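Local coordinates for SusD superfamily protein (Bacteroides vulgatus, PDB 3MYV) that probably binds polysaccharides or related glycans at the outer membrane, as SusD-type lipoproteins do during glycan capture and uptake, at residues A[200-205]-A[397-402]; A[212-217]-A[357-362]; A[340-345]-A[381-386]. All blocks are in the same frame, centred on the assembly; numbering follows the deposited sequence.

Contact 1. Residues A[200-205]-A[397-402]; sequences YLYHDD and RFFDLL
A water bridge joins two buried side chains, Y202 at the end of helix 189-202 and D400 in helix 397-403. Helix 189-202 belongs to the helical scaffold of the SusD family, which is related to tetratricopeptide repeats. The water lies in the plane of the Y202 ring, 2.8 Å from Y202 OH. The same water donates to D400 OD1 at 2.7 Å. Y202 OH and D400 OD1 are themselves 3.8 Å apart and share no direct bond. The tyrosine runs roughly perpendicular to the aspartate, and the ring and carboxylate planes are 61° apart. Y202 has CG anti to its carbonyl carbon (chi1 -85°), which lays the ring across the gap and brings its hydroxyl to the second helix. There Y202 OH presses on F399 at 3.2 Å from CB, a tight approach. Beyond CB the F399 ring turns off from Y202, to a cation-pi contact with R126. The helix carrying Y202 ends just after it in a Schellman motif, with D204 at positive phi. D205 N bonds to Y200 O at 2.9 Å, and D204 N bonds to L201 O at 3.0 Å. In the turn that follows, H203 ND1 bonds to D205 OD2. D400 forms two salt bridges: OD1 with R403 and OD2 with R387. R403 further makes a cation-pi contact with Y202. The buried carboxylate is therefore held by two arginines and a water, which would probably keep it ionised.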
# COMPACT_ATOMS: atom_id res chain seq x y z
N TYR A 200 1.24 -1.73 12.99
CA TYR A 200 2.09 -1.92 14.19
C TYR A 200 3.56 -1.69 13.82
O TYR A 200 4.29 -0.97 14.51
CB TYR A 200 1.95 -3.32 14.77
CG TYR A 200 0.73 -3.63 15.60
CD1 TYR A 200 0.18 -2.71 16.49
CD2 TYR A 200 0.12 -4.90 15.51
CE1 TYR A 200 -0.94 -3.04 17.27
CE2 TYR A 200 -0.96 -5.22 16.25
CZ TYR A 200 -1.50 -4.30 17.13
OH TYR A 200 -2.61 -4.67 17.86
N LEU A 201 3.99 -2.25 12.70
CA LEU A 201 5.39 -2.14 12.25
C LEU A 201 5.78 -0.71 11.94
O LEU A 201 6.82 -0.21 12.39
CB LEU A 201 5.62 -3.05 11.02
CG LEU A 201 7.06 -3.19 10.50
CD1 LEU A 201 7.85 -4.09 11.44
CD2 LEU A 201 7.12 -3.74 9.03
N TYR A 202 4.91 -0.02 11.19
CA TYR A 202 5.10 1.39 10.91
C TYR A 202 5.13 2.23 12.19
O TYR A 202 5.76 3.27 12.23
CB TYR A 202 4.01 1.93 10.01
CG TYR A 202 4.21 1.75 8.51
CD1 TYR A 202 4.28 0.49 7.93
CD2 TYR A 202 4.25 2.86 7.67
CE1 TYR A 202 4.42 0.35 6.56
CE2 TYR A 202 4.36 2.72 6.31
CZ TYR A 202 4.45 1.47 5.76
OH TYR A 202 4.59 1.34 4.41
N HIS A 203 4.40 1.77 13.22
CA HIS A 203 4.34 2.45 14.52
C HIS A 203 5.48 2.07 15.49
O HIS A 203 5.53 2.56 16.63
CB HIS A 203 2.98 2.17 15.15
CG HIS A 203 2.61 3.12 16.26
ND1 HIS A 203 2.27 2.68 17.53
CD2 HIS A 203 2.50 4.46 16.28
CE1 HIS A 203 1.98 3.73 18.28
NE2 HIS A 203 2.11 4.83 17.54
N ASP A 204 6.44 1.26 15.03
CA ASP A 204 7.56 0.74 15.85
C ASP A 204 7.12 -0.18 16.98
O ASP A 204 7.87 -0.39 17.95
CB ASP A 204 8.42 1.90 16.44
CG ASP A 204 9.92 1.73 16.18
OD1 ASP A 204 10.37 0.70 15.63
OD2 ASP A 204 10.67 2.67 16.52
N ASP A 205 5.92 -0.75 16.89
CA ASP A 205 5.44 -1.72 17.87
C ASP A 205 5.92 -3.09 17.36
O ASP A 205 5.13 -3.92 16.94
CB ASP A 205 3.92 -1.71 17.99
CG ASP A 205 3.35 -0.43 18.55
OD1 ASP A 205 3.91 0.16 19.52
OD2 ASP A 205 2.29 -0.02 18.01
N ARG A 397 8.08 0.46 -1.57
CA ARG A 397 9.51 0.77 -1.45
C ARG A 397 9.83 2.12 -0.82
O ARG A 397 10.68 2.20 0.10
CB ARG A 397 10.23 0.63 -2.80
CG ARG A 397 11.75 0.81 -2.73
CD ARG A 397 12.48 -0.31 -1.93
NE ARG A 397 13.92 -0.21 -2.13
CZ ARG A 397 14.86 -0.74 -1.34
NH1 ARG A 397 14.53 -1.41 -0.26
NH2 ARG A 397 16.14 -0.59 -1.64
N PHE A 398 9.21 3.19 -1.33
CA PHE A 398 9.43 4.50 -0.74
C PHE A 398 9.18 4.51 0.76
O PHE A 398 10.02 4.98 1.51
CB PHE A 398 8.60 5.59 -1.46
CG PHE A 398 8.56 6.93 -0.76
CD1 PHE A 398 9.65 7.79 -0.78
CD2 PHE A 398 7.37 7.37 -0.15
CE1 PHE A 398 9.58 9.04 -0.17
CE2 PHE A 398 7.30 8.61 0.44
CZ PHE A 398 8.41 9.44 0.44
N PHE A 399 8.03 4.00 1.18
CA PHE A 399 7.63 4.02 2.58
C PHE A 399 8.54 3.15 3.44
O PHE A 399 8.91 3.53 4.56
CB PHE A 399 6.19 3.53 2.73
CG PHE A 399 5.16 4.39 2.07
CD1 PHE A 399 5.00 5.71 2.44
CD2 PHE A 399 4.34 3.86 1.08
CE1 PHE A 399 4.01 6.49 1.84
CE2 PHE A 399 3.37 4.64 0.48
CZ PHE A 399 3.20 5.94 0.86
N ASP A 400 8.96 2.01 2.90
CA ASP A 400 9.79 1.07 3.66
C ASP A 400 11.19 1.62 3.92
O ASP A 400 11.74 1.43 5.00
CB ASP A 400 9.87 -0.29 2.96
CG ASP A 400 8.57 -1.10 3.07
OD1 ASP A 400 7.72 -0.85 3.95
OD2 ASP A 400 8.39 -2.01 2.25
N LEU A 401 11.75 2.32 2.95
CA LEU A 401 13.06 2.93 3.15
C LEU A 401 12.93 4.12 4.11
O LEU A 401 13.71 4.24 5.10
CB LEU A 401 13.68 3.34 1.82
CG LEU A 401 14.23 2.16 1.00
CD1 LEU A 401 14.58 2.60 -0.40
CD2 LEU A 401 15.46 1.50 1.70
N LEU A 402 11.94 4.97 3.87
CA LEU A 402 11.88 6.22 4.63
C LEU A 402 11.54 5.96 6.10
O LEU A 402 12.14 6.57 6.97
CB LEU A 402 10.93 7.25 4.00
CG LEU A 402 11.69 8.55 3.76
CD1 LEU A 402 12.90 8.27 2.90
CD2 LEU A 402 10.84 9.63 3.12
O HOH W 1 5.13 -1.36 3.68

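Contact 2. Residues A[212-217]-A[357-362]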
# COMPACT_ATOMS: atom_id res chain seq x y z
N LEU A 212 1.51 -10.69 15.94
CA LEU A 212 0.34 -10.73 15.07
C LEU A 212 0.68 -11.39 13.74
O LEU A 212 -0.09 -12.24 13.24
CB LEU A 212 -0.24 -9.32 14.84
CG LEU A 212 -1.50 -9.25 13.95
CD1 LEU A 212 -2.59 -10.24 14.38
CD2 LEU A 212 -2.08 -7.84 13.94
N ALA A 213 1.81 -11.00 13.15
CA ALA A 213 2.19 -11.54 11.82
C ALA A 213 2.41 -13.04 11.94
O ALA A 213 1.96 -13.82 11.11
CB ALA A 213 3.47 -10.86 11.27
N ASP A 214 3.08 -13.44 13.01
CA ASP A 214 3.32 -14.86 13.30
C ASP A 214 2.00 -15.64 13.43
O ASP A 214 1.86 -16.73 12.86
CB ASP A 214 4.16 -14.97 14.58
CG ASP A 214 4.41 -16.42 15.01
OD1 ASP A 214 5.11 -17.17 14.29
OD2 ASP A 214 3.87 -16.79 16.06
N GLN A 215 1.04 -15.10 14.19
CA GLN A 215 -0.19 -15.85 14.44
C GLN A 215 -1.04 -15.91 13.18
O GLN A 215 -1.72 -16.91 12.94
CB GLN A 215 -1.02 -15.23 15.58
CG GLN A 215 -2.18 -16.13 16.02
CD GLN A 215 -1.70 -17.48 16.53
OE1 GLN A 215 -0.90 -17.55 17.48
NE2 GLN A 215 -2.16 -18.56 15.91
N LEU A 216 -1.00 -14.83 12.39
CA LEU A 216 -1.76 -14.75 11.14
C LEU A 216 -1.23 -15.79 10.15
O LEU A 216 -2.02 -16.46 9.45
CB LEU A 216 -1.65 -13.31 10.56
CG LEU A 216 -2.39 -12.99 9.26
CD1 LEU A 216 -3.86 -13.30 9.40
CD2 LEU A 216 -2.20 -11.50 8.85
N ILE A 217 0.09 -15.94 10.07
CA ILE A 217 0.69 -16.96 9.21
C ILE A 217 0.29 -18.35 9.68
O ILE A 217 -0.08 -19.22 8.87
CB ILE A 217 2.22 -16.84 9.17
CG1 ILE A 217 2.65 -15.55 8.44
CG2 ILE A 217 2.86 -18.01 8.49
CD1 ILE A 217 4.08 -15.15 8.76
N LEU A 357 13.78 -15.18 10.99
CA LEU A 357 14.72 -15.68 9.98
C LEU A 357 14.09 -16.84 9.20
O LEU A 357 14.29 -16.97 8.00
CB LEU A 357 16.01 -16.14 10.65
CG LEU A 357 17.18 -16.59 9.76
CD1 LEU A 357 17.46 -15.53 8.67
CD2 LEU A 357 18.40 -16.88 10.61
N GLY A 358 13.35 -17.69 9.90
CA GLY A 358 12.64 -18.81 9.28
C GLY A 358 11.66 -18.28 8.22
O GLY A 358 11.63 -18.74 7.07
N TYR A 359 10.90 -17.27 8.60
CA TYR A 359 9.96 -16.64 7.67
C TYR A 359 10.66 -15.93 6.50
O TYR A 359 10.21 -16.02 5.34
CB TYR A 359 9.04 -15.68 8.42
CG TYR A 359 8.06 -16.37 9.34
CD1 TYR A 359 7.31 -17.46 8.91
CD2 TYR A 359 7.83 -15.89 10.62
CE1 TYR A 359 6.42 -18.07 9.74
CE2 TYR A 359 6.94 -16.49 11.45
CZ TYR A 359 6.21 -17.57 11.02
OH TYR A 359 5.30 -18.18 11.85
N LEU A 360 11.78 -15.25 6.79
CA LEU A 360 12.55 -14.60 5.74
C LEU A 360 12.96 -15.65 4.72
O LEU A 360 12.75 -15.45 3.55
CB LEU A 360 13.76 -13.86 6.31
CG LEU A 360 14.66 -13.16 5.27
CD1 LEU A 360 13.83 -12.06 4.47
CD2 LEU A 360 15.89 -12.64 5.92
N ASN A 361 13.52 -16.78 5.19
CA ASN A 361 13.99 -17.85 4.31
C ASN A 361 12.89 -18.46 3.48
O ASN A 361 13.12 -18.85 2.34
CB ASN A 361 14.75 -18.95 5.06
CG ASN A 361 16.21 -18.59 5.22
OD1 ASN A 361 17.00 -18.83 4.30
ND2 ASN A 361 16.57 -17.97 6.34
N GLU A 362 11.70 -18.55 4.04
CA GLU A 362 10.58 -19.06 3.24
C GLU A 362 10.36 -18.24 1.98
O GLU A 362 10.11 -18.80 0.89
CB GLU A 362 9.30 -19.07 4.04
CG GLU A 362 8.25 -19.94 3.41
CD GLU A 362 8.40 -21.39 3.80
OE1 GLU A 362 8.57 -21.63 5.01
OE2 GLU A 362 8.31 -22.26 2.91
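Y359 OH donates a short hydrogen bond of 2.6 Å to D214 OD1. It links helix 350-367 to helix 206-223 within the helical, tetratricopeptide-like scaffold of the SusD fold. The hydroxyl meets OD1 on its anti side, 31° out of the carboxylate plane. On the tyrosine side, OD1 sits at the ring edge, in plane. The carboxylate and ring planes are turned 54° apart. D214 has CG anti to its backbone N (chi1 177°), and this carries the carboxylate to the tyrosine hydroxyl. Its other oxygen, OD2, forms a salt bridge with K218, one turn further along the same helix.

I217 supplies the apolar half of the contact. I217 CD1 lies over one face of the Y359 ring, 3.8 Å from the centroid and close to the ring normal, a CH-pi contact. The second branch, I217 CG2, reaches Y359 CE1 at 3.8 Å. I217 and Y359 reach toward each other from their own helices. Helix 334-348 adjoins both of them: Y338 meets the Y359 ring nearly at a right angle and also touches I217. Within helix 350-367, L357 O accepts from N361 N at 2.9 Å and from N361 ND2 at 3.0 Å, the two donors reaching it from opposite faces of the carbonyl plane.

Contact 3. Residues A[340-345]-A[381-386]; sequences IAAEAG and DRVLDE
V383 points at helix 334-348 and spreads its two methyls over A342 and E343. CG1 is anti to the backbone N (chi1 179°). V383 CG1 lies 3.8 Å from E343 CB and 4.1 Å from A342 CB. The other methyl, V383 CG2, faces A342 O at 4.0 Å. That carbonyl oxygen also accepts a hydrogen bond from the hydroxyl of Y378. The two segments are nearly antiparallel, 165° between their directions with axes 9.6 Å apart, and belong to the C-terminal RagB/SusD region of the fold. A342, V383, the CB of E343 and L384 make the apolar part of the seam.

E343 behaves differently. It runs out straight from its helix (chi1 -176°), and its carboxylate ends beside L384. E343 OE1 stops 4.1 Å from L384 CD2, a contact without a polar bond. The charge is met elsewhere: R387 pairs with OE1, while R403 and K347 pair with OE2. N404 donates a further hydrogen bond to OE2. Within helix 380-391, R382 NH1 forms a salt bridge with E386 OE1 at 2.8 Å, through the anti lone pair and in the guanidinium plane.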
# COMPACT_ATOMS: atom_id res chain seq x y z
N ILE A 340 6.87 -8.80 7.20
CA ILE A 340 6.64 -8.06 8.46
C ILE A 340 7.21 -8.86 9.66
O ILE A 340 7.93 -8.32 10.51
CB ILE A 340 5.14 -7.74 8.68
CG1 ILE A 340 4.63 -6.75 7.60
CG2 ILE A 340 4.90 -7.25 10.15
CD1 ILE A 340 3.10 -6.59 7.51
N ALA A 341 6.91 -10.14 9.72
CA ALA A 341 7.48 -10.97 10.79
C ALA A 341 9.03 -10.97 10.75
O ALA A 341 9.69 -10.87 11.79
CB ALA A 341 6.95 -12.41 10.68
N ALA A 342 9.58 -11.07 9.54
CA ALA A 342 11.03 -11.07 9.33
C ALA A 342 11.64 -9.76 9.78
O ALA A 342 12.68 -9.75 10.46
CB ALA A 342 11.39 -11.35 7.82
N GLU A 343 11.00 -8.64 9.43
CA GLU A 343 11.55 -7.32 9.81
C GLU A 343 11.48 -7.07 11.32
O GLU A 343 12.45 -6.63 11.96
CB GLU A 343 10.88 -6.21 9.02
CG GLU A 343 11.48 -4.87 9.29
CD GLU A 343 10.87 -3.73 8.52
OE1 GLU A 343 10.23 -3.94 7.48
OE2 GLU A 343 11.03 -2.57 8.96
N ALA A 344 10.32 -7.33 11.89
CA ALA A 344 10.09 -7.09 13.31
C ALA A 344 10.96 -8.05 14.13
O ALA A 344 11.57 -7.65 15.13
CB ALA A 344 8.58 -7.26 13.63
N GLY A 345 11.05 -9.30 13.70
CA GLY A 345 11.92 -10.30 14.37
C GLY A 345 13.38 -9.86 14.39
O GLY A 345 14.07 -9.96 15.39
N ASP A 381 18.88 -4.39 6.57
CA ASP A 381 19.08 -4.14 5.13
C ASP A 381 18.76 -5.37 4.29
O ASP A 381 18.21 -5.27 3.20
CB ASP A 381 20.51 -3.66 4.82
CG ASP A 381 20.74 -2.20 5.19
OD1 ASP A 381 19.78 -1.48 5.47
OD2 ASP A 381 21.91 -1.78 5.24
N ARG A 382 19.09 -6.54 4.80
CA ARG A 382 18.81 -7.77 4.09
C ARG A 382 17.31 -8.01 3.97
O ARG A 382 16.84 -8.48 2.94
CB ARG A 382 19.50 -8.99 4.76
CG ARG A 382 19.28 -10.29 4.00
CD ARG A 382 19.88 -10.22 2.57
NE ARG A 382 19.62 -11.42 1.77
CZ ARG A 382 18.51 -11.69 1.08
NH1 ARG A 382 17.47 -10.86 1.09
NH2 ARG A 382 18.43 -12.82 0.37
N VAL A 383 16.56 -7.70 5.02
CA VAL A 383 15.11 -7.84 4.96
C VAL A 383 14.53 -6.77 4.02
O VAL A 383 13.64 -7.06 3.22
CB VAL A 383 14.45 -7.73 6.34
CG1 VAL A 383 12.92 -7.87 6.23
CG2 VAL A 383 15.03 -8.80 7.31
N LEU A 384 15.07 -5.56 4.05
CA LEU A 384 14.56 -4.52 3.16
C LEU A 384 14.89 -4.85 1.70
O LEU A 384 14.05 -4.56 0.84
CB LEU A 384 15.08 -3.13 3.50
CG LEU A 384 14.73 -2.64 4.92
CD1 LEU A 384 15.39 -1.28 5.20
CD2 LEU A 384 13.25 -2.54 5.12
N ASP A 385 16.06 -5.44 1.43
CA ASP A 385 16.39 -5.92 0.08
C ASP A 385 15.40 -7.01 -0.35
O ASP A 385 15.02 -7.06 -1.51
CB ASP A 385 17.82 -6.49 -0.01
CG ASP A 385 18.90 -5.41 0.07
OD1 ASP A 385 18.62 -4.21 -0.15
OD2 ASP A 385 20.05 -5.79 0.31
N GLU A 386 14.96 -7.85 0.58
CA GLU A 386 13.96 -8.88 0.23
C GLU A 386 12.62 -8.24 -0.12
O GLU A 386 11.96 -8.64 -1.09
CB GLU A 386 13.81 -9.95 1.32
CG GLU A 386 13.20 -11.26 0.81
CD GLU A 386 13.99 -11.91 -0.31
OE1 GLU A 386 15.22 -11.69 -0.40
OE2 GLU A 386 13.40 -12.67 -1.08

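In the fold
All three contacts are buried and helix-to-helix, but they differ in depth and chemistry. The centre of contact 1 lies about 11 Å from the centre of the chain, that of contact 3 about 17 Å and that of contact 2 about 19 Å, where one tyrosine is partly exposed. Contact 1 works mainly through a water, contact 2 through a direct hydrogen bond and ring packing, contact 3 mainly through apolar packing. The elements interlock: helices 334-348 and 350-367 are chain neighbours, as are 189-202 and 206-223. Y200 packs on L212, and A341 on Y359. Two buried carboxylates, D400 in contact 1 and E343 in contact 3, share the same two arginines, R387 and R403.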